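Local atomic coordinates of dTDP-4-dehydrorhamnose reductase (Bacillus anthracis, PDB entry 3SC6), a protein that catalyses the NADP-dependent interconversion of dTDP-4-dehydrorhamnose and dTDP-L-rhamnose, a reductase step of the rhamnose biosynthetic pathway. Residues T106-Q111 with A125-Y130. Residues are numbered along the deposited sequence; the frame is centred on the assembly and turned at random.
Sequences TDYVFQ and APINIY. With NAP (NADP nicotinamide-adenine-dinucleotide phosphate), chain G.
Tyr108 and Ile127 are joined through the backbone. Ile127 N donates to Tyr108 O at 3.2 Å. The same oxygen receives a CA-H...O contact from Pro126 CA. Next to it, Ala125 N makes a weak, bent bond to Val109 O. Two successive carbonyls of 106-111 thus hold the start of 125-130.

Within 106-111, Thr106 forms an ST turn, its OG1 accepting from Tyr108 N at 3.2 Å. A chi1 of -179° swings OG1 away from the threonine's own N, to where it meets both Tyr108 N and the nicotinamide ring, with Thr106 OG1 3.3 Å from C5N of NADP. Thr106 CG2 meets the Tyr130 ring obliquely, 3.4 Å from CE2.

The rings of Tyr108 and Tyr130 meet rim to rim, their planes 80° apart, with CD2 of Tyr108 3.6 Å from CD2 of Tyr130. Ile127 CG2 lies at the edge of the Tyr108 ring, and Asn128 ND2 sits over one face. Asn128 is the N-cap of helix 129-144; its OD1 accepts from Gly131 N. Farther out, the bent chain of Gln111 lies along Ala125, and its OE1 packs against Ile127 CG1.

Tyr130 OH and the ribose O2D of NADP are hydrogen-bonded, and either may donate; the modelled distance is too short to be taken literally. Lys134 NZ, four residues on, is also hydrogen-bonded to NADP, and the pair fits the Tyr-X-X-X-Lys motif of short-chain dehydrogenases.

The contact closes the loop between strand 100-106 of the Rossmann sheet and helix 129-144. Val109 reaches Tyr135 and Glu138 on that helix and Arg152 on strand 148-157. Tyr108 touches Pro252, and Tyr130 packs on Asn83 of helix 76-97.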
ATOM      1  N   THR A 106       4.182  -3.937   2.191  1.00 50.92           N
ATOM      2  CA  THR A 106       4.033  -4.558   0.879  1.00 52.00           C
ATOM      3  C   THR A 106       4.234  -6.072   0.800  1.00 52.97           C
ATOM      4  O   THR A 106       4.669  -6.715   1.751  1.00 53.24           O
ATOM      5  CB  THR A 106       5.090  -3.949  -0.053  1.00 52.63           C
ATOM      6  OG1 THR A 106       4.969  -4.510  -1.361  1.00 55.14           O
ATOM      7  CG2 THR A 106       6.493  -4.215   0.496  1.00 50.51           C
ATOM      8  N   ASP A 107       3.923  -6.626  -0.367  1.00 54.73           N
ATOM      9  CA  ASP A 107       4.070  -8.058  -0.613  1.00 56.15           C
ATOM     10  C   ASP A 107       5.497  -8.393  -1.054  1.00 56.67           C
ATOM     11  O   ASP A 107       5.832  -9.563  -1.227  1.00 56.09           O
ATOM     12  CB  ASP A 107       3.072  -8.546  -1.670  1.00 57.80           C
ATOM     13  CG  ASP A 107       3.211  -7.822  -2.995  1.00 60.42           C
ATOM     14  OD1 ASP A 107       3.100  -8.491  -4.036  1.00 65.74           O
ATOM     15  OD2 ASP A 107       3.422  -6.592  -3.004  1.00 63.37           O
ATOM     16  N   TYR A 108       6.330  -7.368  -1.249  1.00 57.27           N
ATOM     17  CA  TYR A 108       7.717  -7.590  -1.661  1.00 59.15           C
ATOM     18  C   TYR A 108       8.585  -8.058  -0.493  1.00 58.34           C
ATOM     19  O   TYR A 108       9.804  -8.161  -0.619  1.00 58.81           O
ATOM     20  CB  TYR A 108       8.332  -6.356  -2.338  1.00 60.09           C
ATOM     21  CG  TYR A 108       7.680  -5.979  -3.651  1.00 63.81           C
ATOM     22  CD1 TYR A 108       7.768  -6.818  -4.748  1.00 68.97           C
ATOM     23  CD2 TYR A 108       7.020  -4.772  -3.806  1.00 68.21           C
ATOM     24  CE1 TYR A 108       7.185  -6.483  -5.956  1.00 72.39           C
ATOM     25  CE2 TYR A 108       6.433  -4.424  -5.015  1.00 71.27           C
ATOM     26  CZ  TYR A 108       6.521  -5.285  -6.086  1.00 72.63           C
ATOM     27  OH  TYR A 108       5.946  -4.950  -7.292  1.00 75.23           O
ATOM     28  N   VAL A 109       7.949  -8.334   0.643  1.00 57.74           N
ATOM     29  CA  VAL A 109       8.652  -8.810   1.823  1.00 57.28           C
ATOM     30  C   VAL A 109       8.816 -10.329   1.676  1.00 58.67           C
ATOM     31  O   VAL A 109       9.540 -10.957   2.440  1.00 58.77           O
ATOM     32  CB  VAL A 109       7.903  -8.466   3.133  1.00 56.05           C
ATOM     33  CG1 VAL A 109       7.807  -6.957   3.307  1.00 53.74           C
ATOM     34  CG2 VAL A 109       6.522  -9.105   3.151  1.00 55.74           C
ATOM     35  N   PHE A 110       8.114 -10.909   0.699  1.00 60.01           N
ATOM     36  CA  PHE A 110       8.183 -12.341   0.425  1.00 61.84           C
ATOM     37  C   PHE A 110       8.817 -12.550  -0.948  1.00 64.58           C
ATOM     38  O   PHE A 110       8.986 -11.597  -1.712  1.00 64.21           O
ATOM     39  CB  PHE A 110       6.797 -12.988   0.406  1.00 61.85           C
ATOM     40  CG  PHE A 110       6.049 -12.886   1.696  1.00 58.68           C
ATOM     41  CD1 PHE A 110       6.276 -13.795   2.709  1.00 57.93           C
ATOM     42  CD2 PHE A 110       5.070 -11.928   1.870  1.00 58.43           C
ATOM     43  CE1 PHE A 110       5.575 -13.723   3.896  1.00 57.74           C
ATOM     44  CE2 PHE A 110       4.361 -11.853   3.052  1.00 58.41           C
ATOM     45  CZ  PHE A 110       4.616 -12.755   4.068  1.00 57.55           C
ATOM     46  N   GLN A 111       9.155 -13.801  -1.259  1.00 67.74           N
ATOM     47  CA  GLN A 111       9.760 -14.147  -2.550  1.00 70.92           C
ATOM     48  C   GLN A 111       8.723 -14.131  -3.667  1.00 72.94           C
ATOM     49  O   GLN A 111       9.072 -14.046  -4.848  1.00 74.49           O
ATOM     50  CB  GLN A 111      10.435 -15.520  -2.484  1.00 72.18           C
ATOM     51  CG  GLN A 111      11.628 -15.594  -1.539  1.00 73.61           C
ATOM     52  CD  GLN A 111      12.783 -14.693  -1.969  1.00 75.09           C
ATOM     53  OE1 GLN A 111      12.749 -14.082  -3.034  1.00 76.83           O
ATOM     54  NE2 GLN A 111      13.821 -14.629  -1.145  1.00 76.91           N
ATOM     55  N   ALA A 125      10.869 -13.062   3.425  1.00 56.51           N
ATOM     56  CA  ALA A 125      12.122 -13.220   2.704  1.00 57.14           C
ATOM     57  C   ALA A 125      12.094 -12.188   1.579  1.00 56.73           C
ATOM     58  O   ALA A 125      11.829 -12.529   0.427  1.00 57.42           O
ATOM     59  CB  ALA A 125      12.248 -14.621   2.147  1.00 58.25           C
ATOM     60  N   PRO A 126      12.345 -10.911   1.924  1.00 55.45           N
ATOM     61  CA  PRO A 126      12.349  -9.799   0.979  1.00 55.15           C
ATOM     62  C   PRO A 126      13.021 -10.153  -0.334  1.00 56.02           C
ATOM     63  O   PRO A 126      14.146 -10.655  -0.338  1.00 57.16           O
ATOM     64  CB  PRO A 126      13.134  -8.721   1.718  1.00 55.07           C
ATOM     65  CG  PRO A 126      12.863  -8.988   3.147  1.00 54.39           C
ATOM     66  CD  PRO A 126      12.731 -10.477   3.279  1.00 54.41           C
ATOM     67  N   ILE A 127      12.335  -9.871  -1.437  1.00 55.60           N
ATOM     68  CA  ILE A 127      12.846 -10.168  -2.774  1.00 56.47           C
ATOM     69  C   ILE A 127      13.711  -9.051  -3.389  1.00 56.28           C
ATOM     70  O   ILE A 127      14.525  -9.317  -4.275  1.00 57.45           O
ATOM     71  CB  ILE A 127      11.665 -10.491  -3.724  1.00 56.79           C
ATOM     72  CG1 ILE A 127      12.163 -11.020  -5.073  1.00 59.81           C
ATOM     73  CG2 ILE A 127      10.765  -9.271  -3.891  1.00 54.82           C
ATOM     74  CD1 ILE A 127      11.040 -11.400  -6.019  1.00 61.38           C
ATOM     75  N   ASN A 128      13.541  -7.814  -2.925  1.00 54.56           N
ATOM     76  CA  ASN A 128      14.310  -6.677  -3.447  1.00 54.61           C
ATOM     77  C   ASN A 128      14.570  -5.624  -2.371  1.00 53.28           C
ATOM     78  O   ASN A 128      14.046  -5.731  -1.270  1.00 52.68           O
ATOM     79  CB  ASN A 128      13.580  -6.064  -4.648  1.00 55.35           C
ATOM     80  CG  ASN A 128      12.197  -5.541  -4.295  1.00 53.73           C
ATOM     81  OD1 ASN A 128      11.877  -5.322  -3.128  1.00 54.16           O
ATOM     82  ND2 ASN A 128      11.384  -5.302  -5.314  1.00 54.47           N
ATOM     83  N   ILE A 129      15.366  -4.605  -2.688  1.00 53.84           N
ATOM     84  CA  ILE A 129      15.681  -3.547  -1.709  1.00 52.90           C
ATOM     85  C   ILE A 129      14.440  -2.905  -1.100  1.00 51.44           C
ATOM     86  O   ILE A 129      14.387  -2.685   0.106  1.00 50.87           O
ATOM     87  CB  ILE A 129      16.616  -2.472  -2.287  1.00 53.95           C
ATOM     88  CG1 ILE A 129      17.972  -3.087  -2.626  1.00 55.66           C
ATOM     89  CG2 ILE A 129      16.855  -1.376  -1.270  1.00 52.80           C
ATOM     90  CD1 ILE A 129      18.692  -3.669  -1.422  1.00 55.35           C
ATOM     91  N   TYR A 130      13.451  -2.586  -1.926  1.00 51.78           N
ATOM     92  CA  TYR A 130      12.221  -1.982  -1.420  1.00 50.33           C
ATOM     93  C   TYR A 130      11.579  -2.882  -0.382  1.00 49.75           C
ATOM     94  O   TYR A 130      11.247  -2.436   0.721  1.00 48.90           O
ATOM     95  CB  TYR A 130      11.245  -1.716  -2.562  1.00 50.65           C
ATOM     96  CG  TYR A 130       9.853  -1.293  -2.127  1.00 49.55           C
ATOM     97  CD1 TYR A 130       9.560   0.025  -1.799  1.00 49.00           C
ATOM     98  CD2 TYR A 130       8.816  -2.217  -2.105  1.00 48.60           C
ATOM     99  CE1 TYR A 130       8.275   0.397  -1.422  1.00 48.98           C
ATOM    100  CE2 TYR A 130       7.541  -1.857  -1.739  1.00 48.58           C
ATOM    101  CZ  TYR A 130       7.269  -0.556  -1.400  1.00 48.99           C
ATOM    102  OH  TYR A 130       5.984  -0.223  -1.039  1.00 46.57           O
TER
HETATM  103  PA  NAP G 285       3.328   7.269  -2.736  1.00 60.45           P
HETATM  104  O1A NAP G 285       4.776   7.311  -3.158  1.00 59.85           O
HETATM  105  O2A NAP G 285       2.304   8.051  -3.529  1.00 58.79           O
HETATM  106  O5B NAP G 285       3.215   7.722  -1.196  1.00 59.65           O
HETATM  107  C5B NAP G 285       4.363   7.895  -0.369  1.00 59.18           C
HETATM  108  C4B NAP G 285       4.426   9.348   0.088  1.00 58.22           C
HETATM  109  O4B NAP G 285       5.429   9.497   1.106  1.00 57.98           O
HETATM  110  C3B NAP G 285       4.791  10.295  -1.054  1.00 57.50           C
HETATM  111  O3B NAP G 285       3.808  11.320  -1.224  1.00 55.08           O
HETATM  112  C2B NAP G 285       6.110  10.903  -0.637  1.00 57.55           C
HETATM  113  O2B NAP G 285       6.226  12.268  -1.037  1.00 58.30           O
HETATM  114  C1B NAP G 285       6.090  10.741   0.878  1.00 56.91           C
HETATM  115  N9A NAP G 285       7.447  10.859   1.478  1.00 54.53           N
HETATM  116  C8A NAP G 285       8.632  10.610   0.890  1.00 52.90           C
HETATM  117  N7A NAP G 285       9.620  10.873   1.776  1.00 52.32           N
HETATM  118  C5A NAP G 285       9.041  11.297   2.916  1.00 51.54           C
HETATM  119  C6A NAP G 285       9.555  11.739   4.234  1.00 49.70           C
HETATM  120  N6A NAP G 285      10.887  11.766   4.483  1.00 48.31           N
HETATM  121  N1A NAP G 285       8.660  12.104   5.180  1.00 49.94           N
HETATM  122  C2A NAP G 285       7.337  12.071   4.924  1.00 52.23           C
HETATM  123  N3A NAP G 285       6.852  11.676   3.729  1.00 52.47           N
HETATM  124  C4A NAP G 285       7.675  11.290   2.721  1.00 52.90           C
HETATM  125  O3  NAP G 285       2.863   5.724  -2.658  1.00 61.63           O
HETATM  126  PN  NAP G 285       1.515   5.243  -1.899  1.00 61.32           P
HETATM  127  O1N NAP G 285       0.974   4.044  -2.642  1.00 62.92           O
HETATM  128  O2N NAP G 285       0.627   6.426  -1.606  1.00 59.73           O
HETATM  129  O5D NAP G 285       2.080   4.726  -0.488  1.00 65.90           O
HETATM  130  C5D NAP G 285       1.236   4.013   0.416  1.00 67.98           C
HETATM  131  C4D NAP G 285       2.012   2.891   1.104  1.00 68.93           C
HETATM  132  O4D NAP G 285       1.671   1.624   0.519  1.00 69.89           O
HETATM  133  C3D NAP G 285       3.525   3.047   0.982  1.00 68.88           C
HETATM  134  O3D NAP G 285       4.129   3.015   2.278  1.00 67.59           O
HETATM  135  C2D NAP G 285       3.988   1.869   0.153  1.00 68.85           C
HETATM  136  O2D NAP G 285       5.231   1.371   0.648  1.00 66.20           O
HETATM  137  C1D NAP G 285       2.858   0.853   0.284  1.00 70.70           C
HETATM  138  N1N NAP G 285       2.694  -0.004  -0.899  1.00 73.35           N
HETATM  139  C2N NAP G 285       2.418   0.542  -2.096  1.00 75.20           C
HETATM  140  C3N NAP G 285       2.256  -0.259  -3.226  1.00 76.06           C
HETATM  141  C7N NAP G 285       1.951   0.384  -4.553  1.00 76.52           C
HETATM  142  O7N NAP G 285       1.924   1.605  -4.626  1.00 76.95           O
HETATM  143  N7N NAP G 285       1.712  -0.371  -5.623  1.00 77.08           N
HETATM  144  C4N NAP G 285       2.378  -1.640  -3.100  1.00 75.71           C
HETATM  145  C5N NAP G 285       2.657  -2.180  -1.855  1.00 74.59           C
HETATM  146  C6N NAP G 285       2.809  -1.334  -0.761  1.00 74.04           C
HETATM  147  P2B NAP G 285       7.187  12.686  -2.263  1.00 58.86           P
HETATM  148  O1X NAP G 285       6.809  14.126  -2.512  1.00 60.87           O
HETATM  149  O2X NAP G 285       8.589  12.496  -1.735  1.00 60.63           O
HETATM  150  O3X NAP G 285       6.814  11.737  -3.375  1.00 57.85           O